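Ton_1535 (Thermococcus onnurineus, PDB 3ZPJ) is of unknown function but folds into an all-helical alpha-solenoid, a right-handed superhelix of packed helices interrupted by an unusual left-handed helical turn. Local coordinates at residues K208-V213 with E247-L252; S239-L244 with P276-V281; R243-L248 with Q284-L289; G294-A299 with L321-R326. All coordinates share one frame; numbering follows the deposited sequence.

Contact 1: residues K208-V213 with E247-L252; sequences KTVYDV and ELEVAL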
loop_
_atom_site.group_PDB
_atom_site.type_symbol
_atom_site.label_atom_id
_atom_site.label_comp_id
_atom_site.label_asym_id
_atom_site.label_seq_id
_atom_site.Cartn_x
_atom_site.Cartn_y
_atom_site.Cartn_z
ATOM N N LYS A 208 -4.609 -3.139 7.212
ATOM C CA LYS A 208 -5.725 -4.033 7.521
ATOM C C LYS A 208 -6.937 -3.273 8.034
ATOM O O LYS A 208 -8.065 -3.640 7.738
ATOM C CB LYS A 208 -5.323 -5.090 8.557
ATOM C CG LYS A 208 -4.808 -6.377 7.964
ATOM C CD LYS A 208 -4.209 -7.279 9.038
ATOM C CE LYS A 208 -3.422 -8.427 8.409
ATOM N NZ LYS A 208 -2.645 -9.218 9.428
ATOM N N THR A 209 -6.696 -2.220 8.806
ATOM C CA THR A 209 -7.766 -1.456 9.435
ATOM C C THR A 209 -8.425 -0.539 8.413
ATOM O O THR A 209 -9.651 -0.475 8.313
ATOM C CB THR A 209 -7.230 -0.573 10.567
ATOM O OG1 THR A 209 -6.431 -1.360 11.465
ATOM C CG2 THR A 209 -8.391 0.076 11.328
ATOM N N VAL A 210 -7.606 0.192 7.671
ATOM C CA VAL A 210 -8.112 1.093 6.639
ATOM C C VAL A 210 -7.851 0.426 5.285
ATOM O O VAL A 210 -6.808 0.644 4.654
ATOM C CB VAL A 210 -7.409 2.450 6.713
ATOM C CG1 VAL A 210 -8.085 3.440 5.794
ATOM C CG2 VAL A 210 -7.443 2.979 8.134
ATOM N N TYR A 211 -8.810 -0.396 4.866
ATOM C CA TYR A 211 -8.629 -1.350 3.786
ATOM C C TYR A 211 -9.330 -0.897 2.518
ATOM O O TYR A 211 -8.697 -0.750 1.477
ATOM C CB TYR A 211 -9.189 -2.712 4.206
ATOM C CG TYR A 211 -8.800 -3.850 3.288
ATOM C CD1 TYR A 211 -7.592 -4.508 3.455
ATOM C CD2 TYR A 211 -9.652 -4.283 2.263
ATOM C CE1 TYR A 211 -7.231 -5.557 2.633
ATOM C CE2 TYR A 211 -9.293 -5.340 1.425
ATOM C CZ TYR A 211 -8.069 -5.964 1.628
ATOM O OH TYR A 211 -7.660 -6.999 0.829
ATOM N N ASP A 212 -10.641 -0.695 2.605
ATOM C CA ASP A 212 -11.436 -0.316 1.439
ATOM C C ASP A 212 -11.004 1.039 0.896
ATOM O O ASP A 212 -10.865 1.213 -0.314
ATOM C CB ASP A 212 -12.929 -0.301 1.781
ATOM C CG ASP A 212 -13.464 -1.681 2.181
ATOM O OD1 ASP A 212 -13.082 -2.185 3.262
ATOM O OD2 ASP A 212 -14.277 -2.255 1.423
ATOM N N VAL A 213 -10.785 2.000 1.789
ATOM C CA VAL A 213 -10.286 3.298 1.356
ATOM C C VAL A 213 -8.781 3.443 1.578
ATOM O O VAL A 213 -8.266 4.553 1.617
ATOM C CB VAL A 213 -10.990 4.472 2.069
ATOM C CG1 VAL A 213 -12.496 4.450 1.813
ATOM C CG2 VAL A 213 -10.690 4.434 3.548
ATOM N N GLU A 247 -14.732 6.426 6.682
ATOM C CA GLU A 247 -14.652 7.253 7.876
ATOM C C GLU A 247 -14.594 6.379 9.131
ATOM O O GLU A 247 -13.808 6.646 10.034
ATOM C CB GLU A 247 -15.777 8.288 7.906
ATOM C CG GLU A 247 -15.587 9.413 6.869
ATOM C CD GLU A 247 -16.775 10.369 6.750
ATOM O OE1 GLU A 247 -17.878 10.055 7.249
ATOM O OE2 GLU A 247 -16.609 11.448 6.147
ATOM N N LEU A 248 -15.378 5.303 9.159
ATOM C CA LEU A 248 -15.355 4.373 10.287
ATOM C C LEU A 248 -14.018 3.654 10.446
ATOM O O LEU A 248 -13.521 3.498 11.565
ATOM C CB LEU A 248 -16.496 3.362 10.187
ATOM C CG LEU A 248 -17.875 4.014 10.321
ATOM C CD1 LEU A 248 -19.012 3.007 10.209
ATOM C CD2 LEU A 248 -17.953 4.727 11.643
ATOM N N GLU A 249 -13.444 3.207 9.331
ATOM C CA GLU A 249 -12.146 2.559 9.363
ATOM C C GLU A 249 -11.122 3.536 9.932
ATOM O O GLU A 249 -10.267 3.162 10.729
ATOM C CB GLU A 249 -11.735 2.061 7.956
ATOM C CG GLU A 249 -12.631 0.943 7.411
ATOM C CD GLU A 249 -12.165 0.350 6.070
ATOM O OE1 GLU A 249 -11.633 1.101 5.218
ATOM O OE2 GLU A 249 -12.365 -0.876 5.865
ATOM N N VAL A 250 -11.226 4.801 9.543
ATOM C CA VAL A 250 -10.294 5.793 10.042
ATOM C C VAL A 250 -10.487 6.016 11.535
ATOM O O VAL A 250 -9.517 6.076 12.290
ATOM C CB VAL A 250 -10.391 7.112 9.269
ATOM C CG1 VAL A 250 -9.801 8.253 10.083
ATOM C CG2 VAL A 250 -9.650 6.976 7.964
ATOM N N ALA A 251 -11.739 6.104 11.968
ATOM C CA ALA A 251 -12.022 6.267 13.390
ATOM C C ALA A 251 -11.404 5.096 14.155
ATOM O O ALA A 251 -10.839 5.271 15.229
ATOM C CB ALA A 251 -13.513 6.339 13.635
ATOM N N LEU A 252 -11.496 3.907 13.579
ATOM C CA LEU A 252 -10.979 2.712 14.224
ATOM C C LEU A 252 -9.453 2.780 14.359
ATOM O O LEU A 252 -8.876 2.370 15.364
ATOM C CB LEU A 252 -11.399 1.467 13.434
ATOM C CG LEU A 252 -11.094 0.118 14.079
ATOM C CD1 LEU A 252 -11.648 0.078 15.504
ATOM C CD2 LEU A 252 -11.681 -0.990 13.233
#

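Contact 2: residues S239-L244 with P276-V281; sequences SGVMRL and PRFTDV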
loop_
_atom_site.group_PDB
_atom_site.type_symbol
_atom_site.label_atom_id
_atom_site.label_comp_id
_atom_site.label_asym_id
_atom_site.label_seq_id
_atom_site.Cartn_x
_atom_site.Cartn_y
_atom_site.Cartn_z
ATOM N N SER A 239 -18.244 8.786 -1.764
ATOM C CA SER A 239 -19.502 9.210 -1.143
ATOM C C SER A 239 -20.365 8.008 -0.727
ATOM O O SER A 239 -20.004 6.848 -0.981
ATOM C CB SER A 239 -20.286 10.144 -2.062
ATOM O OG SER A 239 -20.549 9.522 -3.302
ATOM N N GLY A 240 -21.496 8.297 -0.081
ATOM C CA GLY A 240 -22.389 7.265 0.424
ATOM C C GLY A 240 -21.734 6.170 1.260
ATOM O O GLY A 240 -21.032 6.439 2.241
ATOM N N VAL A 241 -21.964 4.923 0.866
ATOM C CA VAL A 241 -21.557 3.795 1.686
ATOM C C VAL A 241 -20.054 3.729 1.847
ATOM O O VAL A 241 -19.569 3.539 2.959
ATOM C CB VAL A 241 -22.129 2.454 1.173
ATOM C CG1 VAL A 241 -23.640 2.483 1.253
ATOM C CG2 VAL A 241 -21.697 2.189 -0.267
ATOM N N MET A 242 -19.309 3.902 0.757
ATOM C CA MET A 242 -17.855 3.819 0.838
ATOM C C MET A 242 -17.305 4.933 1.722
ATOM O O MET A 242 -16.350 4.731 2.463
ATOM C CB MET A 242 -17.204 3.845 -0.547
ATOM C CG MET A 242 -17.259 2.512 -1.276
ATOM S SD MET A 242 -16.795 2.644 -3.022
ATOM C CE MET A 242 -15.102 2.077 -2.963
ATOM N N ARG A 243 -17.926 6.103 1.663
ATOM C CA ARG A 243 -17.508 7.212 2.513
ATOM C C ARG A 243 -17.786 6.943 3.990
ATOM O O ARG A 243 -17.044 7.380 4.869
ATOM C CB ARG A 243 -18.199 8.508 2.106
ATOM C CG ARG A 243 -17.656 9.689 2.870
ATOM C CD ARG A 243 -18.251 10.991 2.432
ATOM N NE ARG A 243 -18.192 11.954 3.528
ATOM C CZ ARG A 243 -18.728 13.169 3.492
ATOM N NH1 ARG A 243 -19.360 13.588 2.400
ATOM N NH2 ARG A 243 -18.622 13.965 4.548
ATOM N N LEU A 244 -18.871 6.229 4.255
ATOM C CA LEU A 244 -19.215 5.859 5.608
ATOM C C LEU A 244 -18.200 4.849 6.139
ATOM O O LEU A 244 -17.617 5.049 7.207
ATOM C CB LEU A 244 -20.640 5.303 5.665
ATOM C CG LEU A 244 -21.190 4.879 7.028
ATOM C CD1 LEU A 244 -20.771 5.843 8.105
ATOM C CD2 LEU A 244 -22.721 4.809 6.970
ATOM N N PRO A 276 -27.258 6.226 3.618
ATOM C CA PRO A 276 -27.308 5.701 2.254
ATOM C C PRO A 276 -28.033 4.362 2.209
ATOM O O PRO A 276 -28.518 3.868 3.234
ATOM C CB PRO A 276 -25.831 5.507 1.904
ATOM C CG PRO A 276 -25.143 5.347 3.226
ATOM C CD PRO A 276 -25.885 6.253 4.156
ATOM N N ARG A 277 -28.110 3.781 1.021
ATOM C CA ARG A 277 -28.729 2.481 0.862
ATOM C C ARG A 277 -27.655 1.423 0.945
ATOM O O ARG A 277 -26.571 1.579 0.382
ATOM C CB ARG A 277 -29.416 2.400 -0.480
ATOM C CG ARG A 277 -30.166 1.117 -0.741
ATOM C CD ARG A 277 -30.805 1.196 -2.113
ATOM N NE ARG A 277 -31.280 2.550 -2.385
ATOM C CZ ARG A 277 -30.640 3.423 -3.156
ATOM N NH1 ARG A 277 -29.495 3.079 -3.735
ATOM N NH2 ARG A 277 -31.139 4.636 -3.340
ATOM N N PHE A 278 -27.965 0.337 1.638
ATOM C CA PHE A 278 -26.943 -0.624 1.996
ATOM C C PHE A 278 -27.150 -1.970 1.350
ATOM O O PHE A 278 -28.277 -2.439 1.234
ATOM C CB PHE A 278 -26.916 -0.797 3.507
ATOM C CG PHE A 278 -26.510 0.438 4.250
ATOM C CD1 PHE A 278 -25.254 0.988 4.070
ATOM C CD2 PHE A 278 -27.376 1.038 5.144
ATOM C CE1 PHE A 278 -24.877 2.123 4.763
ATOM C CE2 PHE A 278 -27.001 2.166 5.840
ATOM C CZ PHE A 278 -25.756 2.710 5.650
ATOM N N THR A 279 -26.057 -2.596 0.925
ATOM C CA THR A 279 -26.115 -4.009 0.604
ATOM C C THR A 279 -25.879 -4.741 1.910
ATOM O O THR A 279 -25.298 -4.181 2.837
ATOM C CB THR A 279 -25.023 -4.420 -0.349
ATOM O OG1 THR A 279 -23.766 -4.125 0.248
ATOM C CG2 THR A 279 -25.151 -3.682 -1.670
ATOM N N ASP A 280 -26.320 -5.991 1.978
ATOM C CA ASP A 280 -26.220 -6.766 3.204
ATOM C C ASP A 280 -24.774 -6.888 3.654
ATOM O O ASP A 280 -24.475 -6.890 4.844
ATOM C CB ASP A 280 -26.831 -8.151 3.019
ATOM C CG ASP A 280 -27.166 -8.812 4.335
ATOM O OD1 ASP A 280 -27.811 -8.161 5.186
ATOM O OD2 ASP A 280 -26.769 -9.976 4.527
ATOM N N VAL A 281 -23.866 -6.967 2.694
ATOM C CA VAL A 281 -22.469 -7.018 3.042
ATOM C C VAL A 281 -22.023 -5.693 3.682
ATOM O O VAL A 281 -21.286 -5.701 4.668
ATOM C CB VAL A 281 -21.607 -7.396 1.828
ATOM C CG1 VAL A 281 -20.131 -7.099 2.093
ATOM C CG2 VAL A 281 -21.836 -8.867 1.483
#

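Contact 3: residues R243-L248 with Q284-L289; sequences RLIGEL and QHIARL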
loop_
_atom_site.group_PDB
_atom_site.type_symbol
_atom_site.label_atom_id
_atom_site.label_comp_id
_atom_site.label_asym_id
_atom_site.label_seq_id
_atom_site.Cartn_x
_atom_site.Cartn_y
_atom_site.Cartn_z
ATOM N N ARG A 243 -17.926 6.103 1.663
ATOM C CA ARG A 243 -17.508 7.212 2.513
ATOM C C ARG A 243 -17.786 6.943 3.990
ATOM O O ARG A 243 -17.044 7.380 4.869
ATOM C CB ARG A 243 -18.199 8.508 2.106
ATOM C CG ARG A 243 -17.656 9.689 2.870
ATOM C CD ARG A 243 -18.251 10.991 2.432
ATOM N NE ARG A 243 -18.192 11.954 3.528
ATOM C CZ ARG A 243 -18.728 13.169 3.492
ATOM N NH1 ARG A 243 -19.360 13.588 2.400
ATOM N NH2 ARG A 243 -18.622 13.965 4.548
ATOM N N LEU A 244 -18.871 6.229 4.255
ATOM C CA LEU A 244 -19.215 5.859 5.608
ATOM C C LEU A 244 -18.200 4.849 6.139
ATOM O O LEU A 244 -17.617 5.049 7.207
ATOM C CB LEU A 244 -20.640 5.303 5.665
ATOM C CG LEU A 244 -21.190 4.879 7.028
ATOM C CD1 LEU A 244 -20.771 5.843 8.105
ATOM C CD2 LEU A 244 -22.721 4.809 6.970
ATOM N N ILE A 245 -17.995 3.765 5.398
ATOM C CA ILE A 245 -17.070 2.729 5.830
ATOM C C ILE A 245 -15.689 3.341 6.029
ATOM O O ILE A 245 -15.012 3.056 7.012
ATOM C CB ILE A 245 -16.979 1.560 4.818
ATOM C CG1 ILE A 245 -18.049 0.509 5.102
ATOM C CG2 ILE A 245 -15.631 0.856 4.914
ATOM C CD1 ILE A 245 -19.422 0.937 4.781
ATOM N N GLY A 246 -15.289 4.208 5.109
ATOM C CA GLY A 246 -13.943 4.754 5.138
ATOM C C GLY A 246 -13.740 5.601 6.375
ATOM O O GLY A 246 -12.711 5.513 7.053
ATOM N N GLU A 247 -14.732 6.426 6.682
ATOM C CA GLU A 247 -14.652 7.253 7.876
ATOM C C GLU A 247 -14.594 6.379 9.131
ATOM O O GLU A 247 -13.808 6.646 10.034
ATOM C CB GLU A 247 -15.777 8.288 7.906
ATOM C CG GLU A 247 -15.587 9.413 6.869
ATOM C CD GLU A 247 -16.775 10.369 6.750
ATOM O OE1 GLU A 247 -17.878 10.055 7.249
ATOM O OE2 GLU A 247 -16.609 11.448 6.147
ATOM N N LEU A 248 -15.378 5.303 9.159
ATOM C CA LEU A 248 -15.355 4.373 10.287
ATOM C C LEU A 248 -14.018 3.654 10.446
ATOM O O LEU A 248 -13.521 3.498 11.565
ATOM C CB LEU A 248 -16.496 3.362 10.187
ATOM C CG LEU A 248 -17.875 4.014 10.321
ATOM C CD1 LEU A 248 -19.012 3.007 10.209
ATOM C CD2 LEU A 248 -17.953 4.727 11.643
ATOM N N GLN A 284 -23.229 -5.893 7.232
ATOM C CA GLN A 284 -22.335 -6.741 8.006
ATOM C C GLN A 284 -21.047 -6.022 8.344
ATOM O O GLN A 284 -20.559 -6.080 9.471
ATOM C CB GLN A 284 -22.027 -8.011 7.227
ATOM C CG GLN A 284 -23.273 -8.810 6.917
ATOM C CD GLN A 284 -23.046 -9.838 5.845
ATOM O OE1 GLN A 284 -21.906 -10.190 5.543
ATOM N NE2 GLN A 284 -24.129 -10.328 5.256
ATOM N N HIS A 285 -20.504 -5.333 7.355
ATOM C CA HIS A 285 -19.223 -4.670 7.513
ATOM C C HIS A 285 -19.317 -3.546 8.551
ATOM O O HIS A 285 -18.458 -3.414 9.432
ATOM C CB HIS A 285 -18.748 -4.125 6.160
ATOM C CG HIS A 285 -17.319 -3.676 6.163
ATOM N ND1 HIS A 285 -16.444 -3.992 7.178
ATOM C CD2 HIS A 285 -16.617 -2.940 5.268
ATOM C CE1 HIS A 285 -15.259 -3.466 6.911
ATOM N NE2 HIS A 285 -15.339 -2.822 5.763
ATOM N N ILE A 286 -20.373 -2.744 8.447
ATOM C CA ILE A 286 -20.565 -1.642 9.375
ATOM C C ILE A 286 -20.795 -2.156 10.799
ATOM O O ILE A 286 -20.296 -1.563 11.765
ATOM C CB ILE A 286 -21.698 -0.723 8.904
ATOM C CG1 ILE A 286 -21.250 0.041 7.662
ATOM C CG2 ILE A 286 -22.098 0.253 9.992
ATOM C CD1 ILE A 286 -22.374 0.707 6.897
ATOM N N ALA A 287 -21.518 -3.274 10.918
ATOM C CA ALA A 287 -21.766 -3.894 12.219
ATOM C C ALA A 287 -20.467 -4.336 12.886
ATOM O O ALA A 287 -20.268 -4.171 14.089
ATOM C CB ALA A 287 -22.737 -5.072 12.086
ATOM N N ARG A 288 -19.561 -4.889 12.097
ATOM C CA ARG A 288 -18.287 -5.314 12.640
ATOM C C ARG A 288 -17.478 -4.085 13.051
ATOM O O ARG A 288 -16.899 -4.051 14.145
ATOM C CB ARG A 288 -17.543 -6.160 11.610
ATOM C CG ARG A 288 -16.123 -6.545 11.976
ATOM C CD ARG A 288 -15.343 -6.814 10.695
ATOM N NE ARG A 288 -16.150 -7.614 9.766
ATOM C CZ ARG A 288 -16.117 -7.517 8.436
ATOM N NH1 ARG A 288 -15.306 -6.644 7.846
ATOM N NH2 ARG A 288 -16.904 -8.295 7.696
ATOM N N LEU A 289 -17.453 -3.070 12.184
ATOM C CA LEU A 289 -16.683 -1.855 12.468
ATOM C C LEU A 289 -17.149 -1.200 13.754
ATOM O O LEU A 289 -16.337 -0.871 14.609
ATOM C CB LEU A 289 -16.743 -0.860 11.305
ATOM C CG LEU A 289 -15.848 -1.245 10.121
ATOM C CD1 LEU A 289 -16.168 -0.429 8.884
ATOM C CD2 LEU A 289 -14.408 -1.058 10.507
#

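Contact 4: residues G294-A299 with L321-R326; sequences GNLRRA and LELVRR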
loop_
_atom_site.group_PDB
_atom_site.type_symbol
_atom_site.label_atom_id
_atom_site.label_comp_id
_atom_site.label_asym_id
_atom_site.label_seq_id
_atom_site.Cartn_x
_atom_site.Cartn_y
_atom_site.Cartn_z
ATOM N N GLY A 294 -16.467 -0.069 19.620
ATOM C CA GLY A 294 -17.054 0.032 20.943
ATOM C C GLY A 294 -18.380 0.764 20.967
ATOM O O GLY A 294 -18.927 1.029 22.034
ATOM N N ASN A 295 -18.905 1.110 19.796
ATOM C CA ASN A 295 -20.237 1.692 19.732
ATOM C C ASN A 295 -21.252 0.555 19.620
ATOM O O ASN A 295 -21.761 0.254 18.543
ATOM C CB ASN A 295 -20.361 2.681 18.564
ATOM C CG ASN A 295 -21.629 3.538 18.635
ATOM O OD1 ASN A 295 -22.692 3.086 19.083
ATOM N ND2 ASN A 295 -21.517 4.784 18.180
ATOM N N LEU A 296 -21.540 -0.083 20.746
ATOM C CA LEU A 296 -22.410 -1.245 20.736
ATOM C C LEU A 296 -23.877 -0.896 20.475
ATOM O O LEU A 296 -24.635 -1.739 19.996
ATOM C CB LEU A 296 -22.216 -2.073 22.014
ATOM C CG LEU A 296 -20.739 -2.461 22.170
ATOM C CD1 LEU A 296 -20.458 -3.314 23.398
ATOM C CD2 LEU A 296 -20.240 -3.162 20.919
ATOM N N ARG A 297 -24.273 0.344 20.762
ATOM C CA ARG A 297 -25.642 0.772 20.464
ATOM C C ARG A 297 -25.902 0.716 18.964
ATOM O O ARG A 297 -26.824 0.032 18.510
ATOM C CB ARG A 297 -25.939 2.188 20.988
ATOM C CG ARG A 297 -27.257 2.761 20.440
ATOM C CD ARG A 297 -27.586 4.180 20.931
ATOM N NE ARG A 297 -26.795 5.237 20.289
ATOM C CZ ARG A 297 -27.112 5.842 19.142
ATOM N NH1 ARG A 297 -28.203 5.490 18.476
ATOM N NH2 ARG A 297 -26.333 6.799 18.649
ATOM N N ARG A 298 -25.087 1.440 18.199
ATOM C CA ARG A 298 -25.235 1.479 16.748
ATOM C C ARG A 298 -24.959 0.105 16.151
ATOM O O ARG A 298 -25.642 -0.318 15.222
ATOM C CB ARG A 298 -24.290 2.504 16.126
ATOM C CG ARG A 298 -24.608 3.964 16.410
ATOM C CD ARG A 298 -23.587 4.834 15.695
ATOM N NE ARG A 298 -23.708 6.256 15.988
ATOM C CZ ARG A 298 -24.540 7.071 15.353
ATOM N NH1 ARG A 298 -25.338 6.593 14.405
ATOM N NH2 ARG A 298 -24.582 8.360 15.670
ATOM N N ALA A 299 -23.959 -0.588 16.695
ATOM C CA ALA A 299 -23.577 -1.903 16.194
ATOM C C ALA A 299 -24.736 -2.880 16.266
ATOM O O ALA A 299 -24.935 -3.694 15.366
ATOM C CB ALA A 299 -22.372 -2.443 16.951
ATOM N N LEU A 321 -20.543 -10.716 23.572
ATOM C CA LEU A 321 -19.311 -10.977 24.309
ATOM C C LEU A 321 -18.712 -9.676 24.826
ATOM O O LEU A 321 -18.293 -9.588 25.985
ATOM C CB LEU A 321 -18.281 -11.693 23.436
ATOM C CG LEU A 321 -18.618 -13.094 22.932
ATOM C CD1 LEU A 321 -17.426 -13.653 22.171
ATOM C CD2 LEU A 321 -19.030 -14.019 24.070
ATOM N N GLU A 322 -18.669 -8.671 23.957
ATOM C CA GLU A 322 -18.132 -7.374 24.332
ATOM C C GLU A 322 -18.941 -6.790 25.479
ATOM O O GLU A 322 -18.383 -6.227 26.419
ATOM C CB GLU A 322 -18.152 -6.411 23.154
ATOM C CG GLU A 322 -17.436 -5.114 23.454
ATOM C CD GLU A 322 -15.948 -5.315 23.667
ATOM O OE1 GLU A 322 -15.385 -6.241 23.039
ATOM O OE2 GLU A 322 -15.344 -4.548 24.451
ATOM N N LEU A 323 -20.258 -6.920 25.395
ATOM C CA LEU A 323 -21.115 -6.507 26.497
ATOM C C LEU A 323 -20.608 -7.093 27.809
ATOM O O LEU A 323 -20.377 -6.360 28.756
ATOM C CB LEU A 323 -22.572 -6.899 26.251
ATOM C CG LEU A 323 -23.366 -5.914 25.395
ATOM C CD1 LEU A 323 -24.849 -6.237 25.417
ATOM C CD2 LEU A 323 -23.133 -4.493 25.868
ATOM N N VAL A 324 -20.377 -8.402 27.834
ATOM C CA VAL A 324 -19.925 -9.094 29.042
ATOM C C VAL A 324 -18.653 -8.507 29.664
ATOM O O VAL A 324 -18.643 -8.155 30.852
ATOM C CB VAL A 324 -19.744 -10.602 28.790
ATOM C CG1 VAL A 324 -18.915 -11.241 29.898
ATOM C CG2 VAL A 324 -21.103 -11.266 28.681
ATOM N N ARG A 325 -17.595 -8.398 28.863
ATOM C CA ARG A 325 -16.343 -7.799 29.321
ATOM C C ARG A 325 -16.577 -6.470 30.031
ATOM O O ARG A 325 -15.991 -6.197 31.078
ATOM C CB ARG A 325 -15.391 -7.596 28.145
ATOM C CG ARG A 325 -14.860 -8.897 27.595
ATOM C CD ARG A 325 -14.966 -8.960 26.090
ATOM N NE ARG A 325 -14.517 -10.258 25.587
ATOM C CZ ARG A 325 -14.391 -10.571 24.299
ATOM N NH1 ARG A 325 -14.674 -9.676 23.355
ATOM N NH2 ARG A 325 -13.976 -11.785 23.954
ATOM N N ARG A 326 -17.473 -5.667 29.471
ATOM C CA ARG A 326 -17.685 -4.305 29.928
ATOM C C ARG A 326 -18.893 -4.166 30.842
ATOM O O ARG A 326 -19.491 -3.093 30.884
ATOM C CB ARG A 326 -17.862 -3.388 28.714
ATOM C CG ARG A 326 -16.841 -3.639 27.591
ATOM C CD ARG A 326 -17.185 -2.864 26.325
ATOM N NE ARG A 326 -18.051 -1.719 26.605
ATOM C CZ ARG A 326 -18.421 -0.820 25.697
ATOM N NH1 ARG A 326 -17.989 -0.922 24.443
ATOM N NH2 ARG A 326 -19.217 0.185 26.046
#

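Contact 1: residues K208-V213 with E247-L252
In this alpha-solenoid, Glu249 reaches from helix 240-256 into the turn that follows helix 194-209. The receiving backbone leaves its helix at Val210, whose CA lies 5.1 Å from the CA of Glu249. Traced outward, the glutamate first lays its CB against Thr209 O, 3.3 Å away. Chi1 (-66°) sets CG anti to the carbonyl carbon and keeps it beside the same oxygen, and the chain, extended from there, carries CD on toward Tyr211 N. There OE1 accepts from Tyr211 N at 3.2 Å, in a bent bond (136°) that comes in from above the carboxylate plane. A second and weak bond, from Asp212 N to OE1, adds to this grip, while Val213 CG2 rests 3.8 Å from OE1. With an alanine here, the N-H groups of Tyr211 and Asp212 would probably lose this shared acceptor, and a gap would open beyond CB where CG and CD lay. Around the polar centre, Thr209 turns CG2 to the helix and meets Leu252 CG at 3.9 Å, while its hydroxyl is hydrogen-bonded to Glu205 O, one turn back in its own helix. Val210 adds a loose apolar contact, its CG1 facing Val250 CG2. The other carboxylate oxygen is in a more awkward place. Asp212 crosses Glu249 at about a right angle, and such crowding of two acidic groups would probably favour a proton on one of them. His285, weakly hydrogen-bonded to Asp212 OD1, may ease the charge where that OD1 stands 3.0 Å from Glu249 OE2.

Contact 2: residues S239-L244 with P276-V281
Val241 and Leu244, one turn apart at the start of helix 240-256, pack against Pro276 and Phe278 of the extended linker that leads into helix 280-293. The patch is small, apolar and near the surface of the alpha-solenoid, and it joins the first turn of helix 240-256 to the linker before helix 280-293. Val241 and Phe278 run alongside each other, pointing opposite ways, which brings methyl CG1 of the valine to 3.6 Å from ring atom CD1. That methyl is set anti to its own carbonyl carbon (chi1 -63°) and serves three neighbours together: the ring, Pro276 CG at 3.8 Å, and the backbone, where Arg277 O approaches Val241 CG1 to 3.2 Å. Leu244 meets the aromatic ring differently. Its side chain crosses that of Phe278 at about a right angle and puts CD2 at the ring edge, near the ring plane and 3.9 Å from Phe278 CZ. The proline ring lies against Val241, its CG also 4.0 Å from Gly240 C. Gly240 has a positive phi (50°), which favours glycine, and its CA comes within 5.5 Å of Pro276 CA. Beyond Phe278 the linker ends at Thr279, the N-cap of helix 280-293, whose OG1 is bonded to Asn282 N. Upstream lies the disulfide between the adjacent residues Cys272 and Cys273, the first of which is touched by Arg243. The linker also folds back on its own aromatic side chain, with Pro276 O over one face of the Phe278 ring, nearer its edge than its centre, 3.4 Å from the ring plane.

Contact 3: residues R243-L248 with Q284-L289
Ile245 and Ile286 form the tight centre of this helix-helix contact, with Ile245 CD1 3.5 Å from Ile286 CG1. Their side chains cross at about a right angle, and the axes of 243-248 and 284-289 run nearly parallel, 20° apart and 10.5 Å from each other. Toward Leu248 and Leu289, one turn on, the fit is looser: Leu248 CD1 lies 4.1 Å from Ile286 CG2, and Leu289 CD1 rests at 4.0 Å from Leu248 CB. The partly exposed flank belongs to His285. Its CG, anti to the backbone N (chi1 -168°), brings CD2 to 3.7 Å from Ile245 CG1, while Leu289 CD1 sits over the outer part of one ring face. The flank is not purely apolar, since His285 NE2 also makes a weak hydrogen bond to Asp212 OD1. With an alanine in place of Ile245, Ile286 would probably face a gap and the imidazole would be less hemmed in. Turned from this interface, Arg243 and Glu247 meet Lys235 of helix 227-237, and Leu244, Glu247 and Leu248 lean on helix 262-271.

Contact 4: residues G294-A299 with L321-R326
Leu296 and Arg326 meet in a mixed apolar and polar contact near the surface, toward the C-terminal end of the alpha-solenoid, where the start of helix 296-303 lies against the last turn of helix 309-325. The guanidinium of Arg326 works in two directions. At its edge, NH1 donates to Gly294 O over 3.2 Å in an almost straight bond (172°), with the oxygen nearly in the guanidinium plane. Over one of its faces sits Leu296 CD1, 3.6 Å from NH1, so the methyl probably helps to keep the group flat against it. A bend along the arginine chain at chi3 (22°) brings the group round to both partners. The same leucine methyl also meets the aliphatic part of Glu322, whose CG is 3.5 Å from Leu296 CD1, and Leu323 CD2 follows at 3.8 Å from it. Glu322 can offer this apolar surface because its chain folds at chi2, sending the carboxylate to a salt bridge with Arg325 along its own helix.

Gly294 closes helix 280-293 in a Schellman motif with positive phi, a conformation that calls for glycine, and a CB there would also stand close to Arg326 NH1. Asn295 then caps the new helix, its OD1 accepting from Arg298 N at 3.0 Å. Around this corner Ala299 packs on Leu290 and Thr291 of helix 280-293, Arg298 makes a cation-pi contact with Phe270, and Leu323 passes the packing on to Val332 and Ile335 of helix 332-338.

Overall arrangement
Following the chain from the N terminus, contact 1 opens at the end of helix 194-209 and closes on helix 240-256, with 33 residues in between. Before it closes, contact 2 has already opened at 239-244, so the two cross; contact 2 then closes at 276-281. Contact 3 opens on 243-248, overlapping the segments that contacts 1 and 2 use there, and closes at 284-289. Helix 240-256 is thus common to all three, tied both to the turn after helix 194-209 and to helix 280-293 and its linker. Contact 4 comes in series, bridging 21 residues between 294-299 and 321-326. It touches contact 3 through Ala287 and Ala299, which carries the packing onward to the C-terminal helices.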